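Local coordinates for protein uncharacterized peptidase Lmo0363 (Listeria monocytogenes, PDB 3L4E) that is probably a serine-type peptidase of the S51 family, related to peptidase E, and is otherwise uncharacterised, at residues E68-G71 against E72-T75; N4-T8 against S9-D13. One frame throughout, in Å; residues are numbered along the deposited sequence.

Contact 1 (E68-G71 against E72-T75); sequences ESLG and EITT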
loop_
_atom_site.group_PDB
_atom_site.type_symbol
_atom_site.label_atom_id
_atom_site.label_comp_id
_atom_site.label_asym_id
_atom_site.label_seq_id
_atom_site.Cartn_x
_atom_site.Cartn_y
_atom_site.Cartn_z
ATOM N N GLU A 68 2.367 -2.334 18.061
ATOM C CA GLU A 68 1.328 -3.165 18.666
ATOM C C GLU A 68 1.670 -4.655 18.725
ATOM O O GLU A 68 2.403 -5.173 17.875
ATOM C CB GLU A 68 -0.019 -2.918 17.981
ATOM C CG GLU A 68 -0.549 -1.514 18.248
ATOM C CD GLU A 68 -1.896 -1.255 17.613
ATOM O OE1 GLU A 68 -1.928 -0.917 16.412
ATOM O OE2 GLU A 68 -2.921 -1.374 18.315
ATOM N N SER A 69 1.139 -5.332 19.744
ATOM C CA SER A 69 1.383 -6.757 19.953
ATOM C C SER A 69 0.894 -7.566 18.760
ATOM O O SER A 69 0.074 -7.088 17.977
ATOM C CB SER A 69 0.661 -7.230 21.213
ATOM O OG SER A 69 -0.741 -7.224 21.005
ATOM N N LEU A 70 1.396 -8.788 18.612
ATOM C CA LEU A 70 0.922 -9.646 17.530
ATOM C C LEU A 70 -0.537 -10.015 17.749
ATOM O O LEU A 70 -1.273 -10.259 16.791
ATOM C CB LEU A 70 1.776 -10.905 17.393
ATOM C CG LEU A 70 2.796 -10.863 16.255
ATOM C CD1 LEU A 70 2.108 -10.604 14.911
ATOM C CD2 LEU A 70 3.866 -9.809 16.534
ATOM N N GLY A 71 -0.950 -10.056 19.013
ATOM C CA GLY A 71 -2.332 -10.330 19.348
ATOM C C GLY A 71 -3.255 -9.308 18.720
ATOM O O GLY A 71 -4.269 -9.660 18.117
ATOM N N GLU A 72 -2.897 -8.036 18.858
ATOM C CA GLU A 72 -3.704 -6.947 18.328
ATOM C C GLU A 72 -3.639 -6.914 16.804
ATOM O O GLU A 72 -4.636 -6.633 16.138
ATOM C CB GLU A 72 -3.234 -5.609 18.903
ATOM C CG GLU A 72 -4.254 -4.496 18.781
ATOM C CD GLU A 72 -5.508 -4.775 19.589
ATOM O OE1 GLU A 72 -6.579 -4.232 19.241
ATOM O OE2 GLU A 72 -5.420 -5.546 20.571
ATOM N N ILE A 73 -2.459 -7.192 16.258
ATOM C CA ILE A 73 -2.275 -7.219 14.814
ATOM C C ILE A 73 -3.137 -8.320 14.211
ATOM O O ILE A 73 -3.874 -8.091 13.253
ATOM C CB ILE A 73 -0.795 -7.454 14.437
ATOM C CG1 ILE A 73 0.064 -6.251 14.853
ATOM C CG2 ILE A 73 -0.657 -7.743 12.940
ATOM C CD1 ILE A 73 1.562 -6.452 14.634
ATOM N N THR A 74 -3.053 -9.512 14.791
ATOM C CA THR A 74 -3.834 -10.652 14.320
ATOM C C THR A 74 -5.333 -10.373 14.388
ATOM O O THR A 74 -6.065 -10.615 13.429
ATOM C CB THR A 74 -3.520 -11.926 15.126
ATOM O OG1 THR A 74 -2.129 -12.245 14.993
ATOM C CG2 THR A 74 -4.345 -13.095 14.614
ATOM N N THR A 75 -5.774 -9.854 15.529
ATOM C CA THR A 75 -7.189 -9.592 15.772
ATOM C C THR A 75 -7.777 -8.572 14.803
ATOM O O THR A 75 -8.805 -8.830 14.175
ATOM C CB THR A 75 -7.421 -9.102 17.212
ATOM O OG1 THR A 75 -6.917 -10.076 18.135
ATOM C CG2 THR A 75 -8.909 -8.881 17.475
#

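Contact 2 (N4-T8 against S9-D13); sequences NLFLT and SSFKD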
loop_
_atom_site.group_PDB
_atom_site.type_symbol
_atom_site.label_atom_id
_atom_site.label_comp_id
_atom_site.label_asym_id
_atom_site.label_seq_id
_atom_site.Cartn_x
_atom_site.Cartn_y
_atom_site.Cartn_z
ATOM N N ASN A 4 -7.784 -9.494 -4.127
ATOM C CA ASN A 4 -8.501 -8.248 -4.369
ATOM C C ASN A 4 -7.649 -7.091 -3.872
ATOM O O ASN A 4 -7.510 -6.898 -2.665
ATOM C CB ASN A 4 -9.841 -8.264 -3.633
ATOM C CG ASN A 4 -10.744 -9.387 -4.095
ATOM O OD1 ASN A 4 -11.371 -9.296 -5.142
ATOM N ND2 ASN A 4 -10.804 -10.459 -3.317
ATOM N N LEU A 5 -7.064 -6.337 -4.801
ATOM C CA LEU A 5 -6.141 -5.266 -4.460
ATOM C C LEU A 5 -6.508 -4.001 -5.207
ATOM O O LEU A 5 -6.906 -4.057 -6.371
ATOM C CB LEU A 5 -4.706 -5.640 -4.841
ATOM C CG LEU A 5 -4.217 -7.074 -4.629
ATOM C CD1 LEU A 5 -2.806 -7.235 -5.201
ATOM C CD2 LEU A 5 -4.256 -7.442 -3.161
ATOM N N PHE A 6 -6.353 -2.864 -4.537
ATOM C CA PHE A 6 -6.489 -1.558 -5.171
ATOM C C PHE A 6 -5.188 -0.824 -4.896
ATOM O O PHE A 6 -4.889 -0.533 -3.740
ATOM C CB PHE A 6 -7.672 -0.818 -4.542
ATOM C CG PHE A 6 -7.914 0.559 -5.092
ATOM C CD1 PHE A 6 -8.781 0.749 -6.165
ATOM C CD2 PHE A 6 -7.296 1.669 -4.530
ATOM C CE1 PHE A 6 -9.033 2.020 -6.665
ATOM C CE2 PHE A 6 -7.541 2.951 -5.033
ATOM C CZ PHE A 6 -8.408 3.122 -6.098
ATOM N N LEU A 7 -4.399 -0.564 -5.941
ATOM C CA LEU A 7 -3.089 0.064 -5.768
ATOM C C LEU A 7 -3.103 1.494 -6.298
ATOM O O LEU A 7 -3.672 1.766 -7.352
ATOM C CB LEU A 7 -1.991 -0.760 -6.459
ATOM C CG LEU A 7 -1.968 -2.251 -6.116
ATOM C CD1 LEU A 7 -0.812 -2.983 -6.832
ATOM C CD2 LEU A 7 -1.868 -2.436 -4.607
ATOM N N THR A 8 -2.469 2.404 -5.570
ATOM C CA THR A 8 -2.541 3.821 -5.892
ATOM C C THR A 8 -1.243 4.522 -5.485
ATOM O O THR A 8 -0.509 4.014 -4.639
ATOM C CB THR A 8 -3.773 4.467 -5.175
ATOM O OG1 THR A 8 -3.791 5.882 -5.395
ATOM C CG2 THR A 8 -3.725 4.210 -3.679
ATOM N N SER A 9 -0.959 5.674 -6.091
ATOM C CA SER A 9 0.144 6.537 -5.660
ATOM C C SER A 9 -0.316 7.490 -4.567
ATOM O O SER A 9 0.484 7.969 -3.761
ATOM C CB SER A 9 0.664 7.381 -6.826
ATOM O OG SER A 9 1.065 6.594 -7.925
ATOM N N SER A 10 -1.615 7.775 -4.562
ATOM C CA SER A 10 -2.170 8.843 -3.745
ATOM C C SER A 10 -3.663 8.613 -3.606
ATOM O O SER A 10 -4.434 8.975 -4.491
ATOM C CB SER A 10 -1.901 10.196 -4.413
ATOM O OG SER A 10 -2.541 11.262 -3.728
ATOM N N PHE A 11 -4.073 7.978 -2.511
ATOM C CA PHE A 11 -5.464 7.572 -2.386
ATOM C C PHE A 11 -6.403 8.772 -2.521
ATOM O O PHE A 11 -7.441 8.679 -3.162
ATOM C CB PHE A 11 -5.720 6.796 -1.081
ATOM C CG PHE A 11 -7.127 6.258 -0.969
ATOM C CD1 PHE A 11 -7.490 5.108 -1.648
ATOM C CD2 PHE A 11 -8.088 6.919 -0.213
ATOM C CE1 PHE A 11 -8.786 4.608 -1.577
ATOM C CE2 PHE A 11 -9.391 6.429 -0.128
ATOM C CZ PHE A 11 -9.744 5.271 -0.814
ATOM N N LYS A 12 -6.015 9.904 -1.943
ATOM C CA LYS A 12 -6.888 11.067 -1.952
ATOM C C LYS A 12 -7.126 11.599 -3.366
ATOM O O LYS A 12 -8.080 12.337 -3.593
ATOM C CB LYS A 12 -6.361 12.166 -1.017
ATOM C CG LYS A 12 -5.030 12.776 -1.412
ATOM C CD LYS A 12 -5.199 13.931 -2.375
ATOM C CE LYS A 12 -3.884 14.676 -2.582
ATOM N NZ LYS A 12 -4.059 15.885 -3.444
ATOM N N ASP A 13 -6.275 11.211 -4.312
ATOM C CA ASP A 13 -6.394 11.686 -5.692
ATOM C C ASP A 13 -7.258 10.767 -6.552
ATOM O O ASP A 13 -7.620 11.127 -7.677
ATOM C CB ASP A 13 -5.014 11.834 -6.340
ATOM C CG ASP A 13 -4.287 13.092 -5.904
ATOM O OD1 ASP A 13 -4.950 14.060 -5.472
ATOM O OD2 ASP A 13 -3.046 13.115 -6.018
#

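Contact 1 (E68-G71 against E72-T75)
Ser69 OG takes a hydrogen bond from Glu72 N at 3.1 Å, in a fairly straight approach of 158° at the hydrogen. The torsion that allows this is chi1 of 70°, which sets OG between the backbone N and the carbonyl carbon and turns it to the start of the helix. Backbone bonds follow from Ile73 N to Ser69 O, Thr74 N to Leu70 O and Thr75 N to Gly71 O.

Two of these carbonyls are gripped twice. Thr74 OG1 donates to Leu70 O at 2.8 Å, and Thr75 OG1 donates to Gly71 O at 2.7 Å. In each case the hydroxyl and the amide N of the same threonine come from opposite faces of the carbonyl plane. Both threonines hold OG1 beside their own N, with chi1 near -60°, which turns the hydroxyl back toward the N-terminal end, to the carbonyl four residues earlier.

This is the N-cap and first turn of helix 70-79, with Ser69 as the N-cap residue.

The apolar contact is slight: Leu70 CD1 meets Ile73 CD1 at 4.2 Å. Both side chains also rest on Leu105 of helix 102-111.

The Glu68 carboxylate oxygen OE2 touches the CG methylene of Glu72 at 3.4 Å. The two carboxylates remain separate, with Glu68 OE2 4.7 Å from Glu72 OE1. Lys76 NZ forms a salt bridge with Glu68 OE2 and a long, weak ion pair with Glu72 OE1, which probably offsets their like charge. Glu68 OE1 bonds to Asp64 N.

Contact 2 (N4-T8 against S9-D13)
From Thr8 the backbone leaves strand 4-8, turns at Ser9 and Ser10, and enters a short 3-10 segment at Phe11 to Asp13. Thr8 OG1 accepts a hydrogen bond from Ser10 N at 3.0 Å, with an angle of 152° at the hydrogen. With OG1 anti to the backbone N (chi1 175°) it lies beside the carbonyl carbon, where it can take the N-H two residues on and brace the bend. The Thr8 methyl, CG2, comes to the edge of the Phe11 ring, near the ring plane, and lies 4.2 Å from Phe11 CB.

Phe6 CE2 lies obliquely against the CD1-CE1 side of the Phe11 ring, 4.0 Å from each of these two atoms. The two side chains cross at about a right angle. Phe18 packs edge-to-face with both rings, and Tyr84 does so with Phe11.

Within the turn, Asp13 N bonds to Ser10 O at 2.9 Å. Lys12 NZ forms a salt bridge with Asp13 OD1, also 2.9 Å, on the syn side and 28° out of the carboxylate plane.

Ser9 turns away from the strand overall, although its CB still touches Thr8. Its OG is hydrogen-bonded to the backbone N of His161, and its carbonyl O to Ser120 OG. Ser120 and His161 are probably the charge-relay residues, Ser120 probably on a nucleophile elbow. The turn following this interior strand therefore borders the probable active site of an S51 peptidase.

Contact 2 comes first along the chain and contact 1 follows it. Their centres are about 25 Å apart and their nearest atoms about 16 Å, so they do not touch. Contact 2 lies near the middle of the molecule, about 7 Å from its centre. It contains strand 4-8, which runs between strands 115-119 and 191-196 of the main mixed sheet. Contact 1 lies at the surface, about 19 Å from the centre, at the start of helix 70-79. Strands 59-62 and 82-85, before and after that helix along the chain, belong to the same sheet as strand 4-8. Contact 1 thus starts a peripheral connecting helix, away from the probable catalytic site beside contact 2.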